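PDB 7M1A: galactose-binding like protein from Bacteroides thetaiotaomicron, which probably binds carbohydrate as a SusE-like protein, this C-terminal piece being its calcium-binding, galactose-binding-like domain. Local coordinates for residues L3-T6 and K7-E10; R18-Y22 and D23-E27; D78-F82 and Y83-S87. All blocks are in the same frame, centred on the assembly; numbering follows the deposited sequence.

Contact 1 of 3, residues L3-T6 and K7-E10; sequences LDKT and KFRE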
loop_
_atom_site.group_PDB
_atom_site.type_symbol
_atom_site.label_atom_id
_atom_site.label_comp_id
_atom_site.label_asym_id
_atom_site.label_seq_id
_atom_site.Cartn_x
_atom_site.Cartn_y
_atom_site.Cartn_z
ATOM N N LEU A 3 11.907 5.993 -15.365
ATOM C CA LEU A 3 12.258 5.425 -14.059
ATOM C C LEU A 3 11.647 4.034 -13.920
ATOM O O LEU A 3 10.557 3.761 -14.448
ATOM C CB LEU A 3 11.737 6.330 -12.944
ATOM C CG LEU A 3 12.319 7.758 -12.856
ATOM C CD1 LEU A 3 11.943 8.406 -11.510
ATOM C CD2 LEU A 3 13.844 7.816 -13.067
ATOM N N ASP A 4 12.373 3.124 -13.282
ATOM C CA ASP A 4 12.023 1.718 -13.172
ATOM C C ASP A 4 10.853 1.549 -12.195
ATOM O O ASP A 4 10.992 1.676 -10.968
ATOM C CB ASP A 4 13.256 0.946 -12.679
ATOM C CG ASP A 4 13.001 -0.568 -12.644
ATOM O OD1 ASP A 4 11.866 -0.993 -12.833
ATOM O OD2 ASP A 4 14.025 -1.296 -12.341
ATOM N N LYS A 5 9.678 1.300 -12.788
ATOM C CA LYS A 5 8.434 1.177 -12.005
ATOM C C LYS A 5 8.417 -0.041 -11.080
ATOM O O LYS A 5 7.661 -0.020 -10.104
ATOM C CB LYS A 5 7.192 1.135 -12.910
ATOM C CG LYS A 5 6.979 2.450 -13.642
ATOM C CD LYS A 5 5.872 2.355 -14.670
ATOM C CE LYS A 5 5.534 3.725 -15.240
ATOM N NZ LYS A 5 4.496 3.634 -16.293
ATOM N N THR A 6 9.327 -1.017 -11.342
ATOM C CA THR A 6 9.381 -2.162 -10.441
ATOM C C THR A 6 9.818 -1.787 -9.034
ATOM O O THR A 6 9.552 -2.544 -8.084
ATOM C CB THR A 6 10.192 -3.351 -11.002
ATOM O OG1 THR A 6 11.575 -2.952 -10.951
ATOM C CG2 THR A 6 9.738 -3.819 -12.378
ATOM N N LYS A 7 10.477 -0.611 -8.909
ATOM C CA LYS A 7 10.990 -0.118 -7.656
ATOM C C LYS A 7 9.990 0.790 -6.926
ATOM O O LYS A 7 10.189 1.194 -5.772
ATOM C CB LYS A 7 12.285 0.635 -7.864
ATOM C CG LYS A 7 13.364 -0.251 -8.468
ATOM C CD LYS A 7 14.689 0.435 -8.527
ATOM C CE LYS A 7 15.785 -0.452 -9.143
ATOM N NZ LYS A 7 15.851 -1.827 -8.535
ATOM N N PHE A 8 8.908 1.206 -7.612
ATOM C CA PHE A 8 7.978 2.176 -6.952
ATOM C C PHE A 8 7.263 1.460 -5.794
ATOM O O PHE A 8 6.993 0.241 -5.857
ATOM C CB PHE A 8 6.904 2.669 -7.957
ATOM C CG PHE A 8 7.342 3.622 -9.034
ATOM C CD1 PHE A 8 8.689 3.826 -9.361
ATOM C CD2 PHE A 8 6.342 4.340 -9.741
ATOM C CE1 PHE A 8 9.048 4.714 -10.372
ATOM C CE2 PHE A 8 6.683 5.218 -10.769
ATOM C CZ PHE A 8 8.022 5.373 -11.112
ATOM N N ARG A 9 6.924 2.232 -4.759
ATOM C CA ARG A 9 6.233 1.649 -3.625
ATOM C C ARG A 9 5.138 2.561 -3.111
ATOM O O ARG A 9 5.337 3.794 -3.012
ATOM C CB ARG A 9 7.198 1.407 -2.447
ATOM C CG ARG A 9 8.278 0.399 -2.789
ATOM C CD ARG A 9 7.837 -1.049 -2.831
ATOM N NE ARG A 9 8.896 -1.958 -3.043
ATOM C CZ ARG A 9 9.279 -2.439 -4.225
ATOM N NH1 ARG A 9 8.682 -2.062 -5.330
ATOM N NH2 ARG A 9 10.267 -3.303 -4.307
ATOM N N GLU A 10 3.963 1.988 -2.812
ATOM C CA GLU A 10 2.891 2.730 -2.155
ATOM C C GLU A 10 3.375 3.194 -0.772
ATOM O O GLU A 10 4.175 2.521 -0.127
ATOM C CB GLU A 10 1.683 1.791 -2.075
ATOM C CG GLU A 10 0.445 2.343 -1.432
ATOM C CD GLU A 10 0.260 2.136 0.041
ATOM O OE1 GLU A 10 1.306 1.911 0.711
ATOM O OE2 GLU A 10 -0.838 2.373 0.504
HETATM O O HOH W 1 13.578 -3.774 -9.156
#

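Contact 2 of 3, residues R18-Y22 and D23-E27; sequences RVDSY and DGKME. With EDO (1,2-ethanediol), chain D.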
loop_
_atom_site.group_PDB
_atom_site.type_symbol
_atom_site.label_atom_id
_atom_site.label_comp_id
_atom_site.label_asym_id
_atom_site.label_seq_id
_atom_site.Cartn_x
_atom_site.Cartn_y
_atom_site.Cartn_z
ATOM N N ARG A 18 -7.644 7.042 0.828
ATOM C CA ARG A 18 -7.587 5.679 0.345
ATOM C C ARG A 18 -7.910 5.675 -1.150
ATOM O O ARG A 18 -8.681 6.524 -1.641
ATOM C CB ARG A 18 -8.592 4.798 1.092
ATOM C CG ARG A 18 -8.145 4.658 2.536
ATOM C CD ARG A 18 -8.955 3.658 3.286
ATOM N NE ARG A 18 -8.537 3.549 4.676
ATOM C CZ ARG A 18 -7.873 2.569 5.238
ATOM N NH1 ARG A 18 -7.288 1.641 4.491
ATOM N NH2 ARG A 18 -7.713 2.609 6.532
ATOM N N VAL A 19 -7.268 4.764 -1.900
ATOM C CA VAL A 19 -7.407 4.814 -3.363
ATOM C C VAL A 19 -7.905 3.473 -3.917
ATOM O O VAL A 19 -7.612 3.104 -5.078
ATOM C CB VAL A 19 -6.085 5.239 -4.067
ATOM C CG1 VAL A 19 -5.627 6.659 -3.616
ATOM C CG2 VAL A 19 -4.928 4.254 -3.749
ATOM N N ASP A 20 -8.600 2.700 -3.066
ATOM C CA ASP A 20 -8.927 1.300 -3.369
ATOM C C ASP A 20 -10.410 1.063 -3.664
ATOM O O ASP A 20 -10.854 -0.078 -3.592
ATOM C CB ASP A 20 -8.376 0.372 -2.272
ATOM C CG ASP A 20 -6.846 0.487 -2.147
ATOM O OD1 ASP A 20 -6.132 1.048 -2.976
ATOM O OD2 ASP A 20 -6.347 -0.052 -1.188
ATOM N N SER A 21 -11.119 2.111 -4.102
ATOM C CA SER A 21 -12.506 1.913 -4.505
ATOM C C SER A 21 -12.518 1.170 -5.858
ATOM O O SER A 21 -11.582 1.225 -6.642
ATOM C CB SER A 21 -13.238 3.239 -4.553
ATOM O OG SER A 21 -13.300 3.828 -3.264
ATOM N N TYR A 22 -13.621 0.465 -6.141
ATOM C CA TYR A 22 -13.802 -0.202 -7.437
ATOM C C TYR A 22 -12.691 -1.201 -7.726
ATOM O O TYR A 22 -12.195 -1.303 -8.869
ATOM C CB TYR A 22 -13.993 0.778 -8.587
ATOM C CG TYR A 22 -15.252 1.555 -8.389
ATOM C CD1 TYR A 22 -16.470 1.025 -8.777
ATOM C CD2 TYR A 22 -15.211 2.818 -7.834
ATOM C CE1 TYR A 22 -17.633 1.747 -8.596
ATOM C CE2 TYR A 22 -16.369 3.565 -7.680
ATOM C CZ TYR A 22 -17.590 3.025 -8.047
ATOM O OH TYR A 22 -18.762 3.704 -7.818
ATOM N N ASP A 23 -12.243 -1.872 -6.643
ATOM C CA ASP A 23 -11.168 -2.870 -6.807
ATOM C C ASP A 23 -9.872 -2.204 -7.285
ATOM O O ASP A 23 -9.020 -2.868 -7.879
ATOM C CB ASP A 23 -11.556 -3.994 -7.812
ATOM C CG ASP A 23 -12.698 -4.838 -7.322
ATOM O OD1 ASP A 23 -12.771 -5.072 -6.102
ATOM O OD2 ASP A 23 -13.452 -5.316 -8.190
ATOM N N GLY A 24 -9.705 -0.927 -6.953
ATOM C CA GLY A 24 -8.472 -0.229 -7.307
ATOM C C GLY A 24 -7.346 -0.523 -6.337
ATOM O O GLY A 24 -7.553 -1.106 -5.282
ATOM N N LYS A 25 -6.139 -0.125 -6.742
ATOM C CA LYS A 25 -4.950 -0.270 -5.903
ATOM C C LYS A 25 -3.901 0.654 -6.481
ATOM O O LYS A 25 -3.779 0.882 -7.688
ATOM C CB LYS A 25 -4.359 -1.705 -6.016
ATOM C CG LYS A 25 -3.475 -1.982 -4.812
ATOM C CD LYS A 25 -4.206 -2.205 -3.512
ATOM C CE LYS A 25 -3.165 -2.327 -2.369
ATOM N NZ LYS A 25 -2.190 -1.175 -2.240
HETATM N N MSE A 26 -3.131 1.292 -5.592
HETATM C CA MSE A 26 -2.178 2.286 -6.033
HETATM C C MSE A 26 -1.199 1.660 -7.045
HETATM O O MSE A 26 -0.816 2.309 -8.020
HETATM C CB MSE A 26 -1.412 2.958 -4.871
HETATM C CG MSE A 26 -0.731 4.272 -5.445
HETATM SE SE MSE A 26 0.336 5.169 -4.062
HETATM C CE MSE A 26 -1.122 5.559 -2.769
ATOM N N GLU A 27 -0.748 0.385 -6.768
ATOM C CA GLU A 27 0.274 -0.224 -7.610
ATOM C C GLU A 27 -0.236 -0.367 -9.044
ATOM O O GLU A 27 0.559 -0.551 -9.935
ATOM C CB GLU A 27 0.591 -1.622 -7.054
ATOM C CG GLU A 27 1.399 -1.643 -5.730
ATOM C CD GLU A 27 0.654 -1.402 -4.453
ATOM O OE1 GLU A 27 -0.591 -1.152 -4.427
ATOM O OE2 GLU A 27 1.358 -1.571 -3.393
HETATM C C1 EDO D . -10.066 1.258 -10.068
HETATM O O1 EDO D . -10.276 -0.087 -10.462
HETATM C C2 EDO D . -10.313 2.020 -11.270
HETATM O O2 EDO D . -11.712 2.121 -11.420
HETATM O O HOH W 2 -3.556 1.232 -2.611
HETATM O O HOH W 3 -4.008 -0.404 0.365
HETATM O O HOH W 4 -13.053 -1.986 -3.993
#

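Contact 3 of 3, residues D78-F82 and Y83-S87; sequences DEKHF and YNDMS. With EDO (1,2-ethanediol), chain E; EDO (1,2-ethanediol), chain C.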
loop_
_atom_site.group_PDB
_atom_site.type_symbol
_atom_site.label_atom_id
_atom_site.label_comp_id
_atom_site.label_asym_id
_atom_site.label_seq_id
_atom_site.Cartn_x
_atom_site.Cartn_y
_atom_site.Cartn_z
ATOM N N ASP A 78 -11.670 4.936 -21.434
ATOM C CA ASP A 78 -12.971 4.725 -22.059
ATOM C C ASP A 78 -13.825 5.990 -21.938
ATOM O O ASP A 78 -13.430 6.942 -21.222
ATOM C CB ASP A 78 -13.669 3.526 -21.405
ATOM C CG ASP A 78 -13.738 3.563 -19.886
ATOM O OD1 ASP A 78 -13.915 4.632 -19.329
ATOM O OD2 ASP A 78 -13.563 2.485 -19.282
ATOM N N GLU A 79 -14.950 6.002 -22.700
ATOM C CA GLU A 79 -15.689 7.258 -22.737
ATOM C C GLU A 79 -16.294 7.638 -21.396
ATOM O O GLU A 79 -16.409 8.854 -21.114
ATOM C CB GLU A 79 -16.802 7.151 -23.755
ATOM C CG GLU A 79 -16.236 7.160 -25.167
ATOM C CD GLU A 79 -17.315 7.163 -26.234
ATOM O OE1 GLU A 79 -16.950 7.221 -27.434
ATOM O OE2 GLU A 79 -18.520 7.101 -25.835
ATOM N N LYS A 80 -16.540 6.642 -20.531
ATOM C CA LYS A 80 -17.062 6.915 -19.193
ATOM C C LYS A 80 -16.085 7.834 -18.431
ATOM O O LYS A 80 -16.521 8.696 -17.671
ATOM C CB LYS A 80 -17.272 5.594 -18.441
ATOM C CG LYS A 80 -17.712 5.823 -17.015
ATOM C CD LYS A 80 -17.889 4.537 -16.211
ATOM C CE LYS A 80 -18.690 4.805 -14.944
ATOM N NZ LYS A 80 -18.875 3.627 -14.055
ATOM N N HIS A 81 -14.777 7.704 -18.673
ATOM C CA HIS A 81 -13.748 8.391 -17.902
ATOM C C HIS A 81 -13.076 9.531 -18.662
ATOM O O HIS A 81 -12.437 10.355 -18.038
ATOM C CB HIS A 81 -12.734 7.393 -17.329
ATOM C CG HIS A 81 -13.361 6.453 -16.367
ATOM N ND1 HIS A 81 -13.804 5.263 -16.793
ATOM C CD2 HIS A 81 -13.494 6.471 -15.003
ATOM C CE1 HIS A 81 -14.276 4.565 -15.757
ATOM N NE2 HIS A 81 -14.103 5.273 -14.634
ATOM N N PHE A 82 -13.157 9.607 -19.991
ATOM C CA PHE A 82 -12.463 10.678 -20.700
ATOM C C PHE A 82 -13.139 12.025 -20.386
ATOM O O PHE A 82 -14.324 12.230 -20.721
ATOM C CB PHE A 82 -12.497 10.444 -22.216
ATOM C CG PHE A 82 -11.663 9.305 -22.746
ATOM C CD1 PHE A 82 -10.500 8.919 -22.115
ATOM C CD2 PHE A 82 -12.009 8.645 -23.919
ATOM C CE1 PHE A 82 -9.671 7.938 -22.653
ATOM C CE2 PHE A 82 -11.195 7.647 -24.460
ATOM C CZ PHE A 82 -10.031 7.255 -23.806
ATOM N N TYR A 83 -12.417 12.940 -19.720
ATOM C CA TYR A 83 -12.959 14.240 -19.349
ATOM C C TYR A 83 -14.317 14.087 -18.650
ATOM O O TYR A 83 -15.292 14.844 -18.922
ATOM C CB TYR A 83 -13.117 15.133 -20.597
ATOM C CG TYR A 83 -11.949 15.035 -21.529
ATOM C CD1 TYR A 83 -10.756 15.732 -21.304
ATOM C CD2 TYR A 83 -12.014 14.201 -22.640
ATOM C CE1 TYR A 83 -9.662 15.613 -22.174
ATOM C CE2 TYR A 83 -10.924 14.065 -23.502
ATOM C CZ TYR A 83 -9.757 14.754 -23.274
ATOM O OH TYR A 83 -8.704 14.684 -24.113
ATOM N N ASN A 84 -14.389 13.078 -17.747
ATOM C CA ASN A 84 -15.676 12.750 -17.144
ATOM C C ASN A 84 -15.359 11.998 -15.843
ATOM O O ASN A 84 -14.205 11.698 -15.507
ATOM C CB ASN A 84 -16.491 11.896 -18.145
ATOM C CG ASN A 84 -17.995 12.094 -17.999
ATOM O OD1 ASN A 84 -18.483 12.397 -16.907
ATOM N ND2 ASN A 84 -18.722 11.953 -19.106
ATOM N N ASP A 85 -16.401 11.610 -15.110
ATOM C CA ASP A 85 -16.271 10.724 -13.962
ATOM C C ASP A 85 -15.334 11.415 -12.938
ATOM O O ASP A 85 -15.369 12.647 -12.803
ATOM C CB ASP A 85 -15.887 9.297 -14.408
ATOM C CG ASP A 85 -16.260 8.255 -13.360
ATOM O OD1 ASP A 85 -15.459 7.977 -12.417
ATOM O OD2 ASP A 85 -17.368 7.745 -13.440
HETATM N N MSE A 86 -14.517 10.629 -12.220
HETATM C CA MSE A 86 -13.638 11.207 -11.216
HETATM C C MSE A 86 -12.234 11.422 -11.811
HETATM O O MSE A 86 -11.240 11.566 -11.070
HETATM C CB MSE A 86 -13.560 10.390 -9.928
HETATM C CG MSE A 86 -14.904 10.012 -9.346
HETATM SE SE MSE A 86 -16.119 11.510 -9.014
HETATM C CE MSE A 86 -17.648 10.865 -10.045
ATOM N N SER A 87 -12.108 11.433 -13.136
ATOM C CA SER A 87 -10.825 11.670 -13.765
ATOM C C SER A 87 -10.321 13.060 -13.393
ATOM O O SER A 87 -11.071 14.050 -13.318
ATOM C CB SER A 87 -10.980 11.569 -15.245
ATOM O OG SER A 87 -11.394 10.244 -15.608
HETATM C C1 EDO E . -17.542 6.612 -10.212
HETATM O O1 EDO E . -16.287 6.374 -10.798
HETATM C C2 EDO E . -18.666 6.202 -11.139
HETATM O O2 EDO E . -18.203 5.002 -11.624
HETATM C C1 EDO C . -14.955 2.062 -12.627
HETATM O O1 EDO C . -13.716 2.430 -13.174
HETATM C C2 EDO C . -15.097 3.110 -11.661
HETATM O O2 EDO C . -15.184 4.375 -12.267
HETATM O O HOH W 5 -17.136 11.544 -21.706
#

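Contact 1 of 3, residues L3-T6 and K7-E10
An Asx turn headed by Asp4 opens the short 3-10 segment before strand 9-11, and round it Asp4, Lys5 and Thr6 meet Lys7, Phe8 and Arg9. Asp4 OD1 accepts twice, from Thr6 N at 2.9 Å and Thr6 OG1 at 2.7 Å, both reaching the same face of the carboxylate from above its plane. An aspartate suits this place because its short side chain reaches far enough forward to meet the N-H two residues on. The backbone closes the curve: Lys7 N bonds Asp4 O at 3.1 Å and Phe8 N bonds Lys5 O at 3.0 Å. Lys5 CA lies over one face of the Phe8 ring (CH-pi, 3.9 Å from the centroid), while Leu3 CB touches CE1 at the ring edge. The extended Lys5 chain carries NZ to a salt bridge with Glu172, a calcium ligand, and to hydrogen bonds with Leu173 O and Thr174 OG1. Arg9 bends at CB-CG (chi2 -75°), which swings its guanidinium back so that NH1 grips Thr6 O and Phe8 O, each at 2.9 Å and close to the guanidinium plane. A leucine in its place would probably strip both carbonyls of this donor and leave Glu99 and Asp61 of the second subunit without their positive mate. Leu3 and Phe8 pack on Leu62 of strand 56-66, the antiparallel partner of strand 9-11, and Trp30 meets the Phe8 ring edge-to-face.

Contact 2 of 3, residues R18-Y22 and D23-E27
Asp20 and Lys25 face each other across a tight turn, joined more by water than by direct charge pairing. CG of Asp20 stands beside its backbone N (chi1 -60°), which brings the carboxylate over the following segment, OD1 lying 3.4 Å from Lys25 CA. Lys25 sets out differently, its CG opposite the backbone N (chi1 -160°), and then bends at chi2 and chi4, so its methylenes pass the carboxylate and NZ turns forward to Glu27. There NZ makes a salt bridge to Glu27 OE1 at 2.7 Å, on the syn lone pair; Glu10 of the second subunit is another partner of this ammonium. One water bridges the pair: it donates to Asp20 OD1 at 2.6 Å and accepts from Lys25 NZ and from Met26 N. A lysine fits here because its chain is long enough to pass Asp20 and still reach Glu27 and Glu10 of the second subunit.

On the buried flank, Val19 CG2 touches CB of selenomethionine Met26, 3.9 Å away, and both side chains rest on Phe58 of strand 56-66. In the turn itself Gly24 N bonds Ser21 O at 2.9 Å. Gly24 suits the place because a CB would lie only 3.0 Å from Ser21 O, a clash. A second water joins Asp20 O to Asp23 N, and an ethanediol donates to Tyr22 O at 2.8 Å. With positive phi at both Tyr22 and Asp23, residues 21-24 form a beta turn close to type I', in a loop that runs on to the calcium ligand Tyr28.

Contact 3 of 3, residues D78-F82 and Y83-S87
His81 and Asn84 bound a type II beta turn, which passes at Asn84 directly into a type II' turn ending at Ser87; together they shape the loop between strands 70-74 and 88-96. The first turn is closed by a weak bond, Asn84 N to His81 O at 3.4 Å, and the second by Ser87 N to Asn84 O. Both nitrogens of the His81 ring have partners. ND1 donates to Asp78 OD1 at 2.6 Å, nearly straight at 171°, on the syn lone pair of that oxygen, which lies in the imidazole plane, and this fixes the ring's rotation. NE2 shares a 2.8 Å hydrogen bond with O2 of an ethanediol. Asp78 in turn is held by Asp37 N at OD2, while its backbone O accepts from both His81 N and Phe82 N.

Asn84 uses both ends of its amide: OD1 receives Asp85 N at 2.9 Å, and ND2 gives to a water. The side chain of Asp85 lies alongside the His81 ring, its carboxylate turned 54° from the imidazole, and OD1 takes a weak bond from Met86 N. Lys80 crosses it, yet NZ stays 4.4 Å from Asp85 OD2, too far for a salt bridge, and instead donates to a second ethanediol. The ethanediols, probably from the crystallisation liquor, also bond Asp37 and His46 and may mark a small polar pocket. Tyr83 sends its hydroxyl to Asp132 O and packs on helix 130-138. A serine suits the end because its short arm reaches back: Ser87 OG donates to His81 O at 2.6 Å, in the carbonyl plane and on a lone pair.

In the fold
All three contacts are partly buried and local, yet they sit in different surroundings. Contacts 1 and 2 touch through Glu10, which packs against Met26 and Glu27; both lean on strand 56-66 and both meet the second subunit through charged groups (Arg9, Glu10, Lys25), while Leu3, Phe8, Val19 and Met26 are buried within the chain. Contact 3 lies across the chain's centre from contact 1, about 26 Å between centres, and touches no other chain; its polar groups turn to one another and to ethanediol, with aromatic rings near helix 130-138. Calcium ligands adjoin contacts 1 and 2, through Glu172 and Tyr28, whereas the side chain of His81 in contact 3 is about 13 Å from the calcium ion.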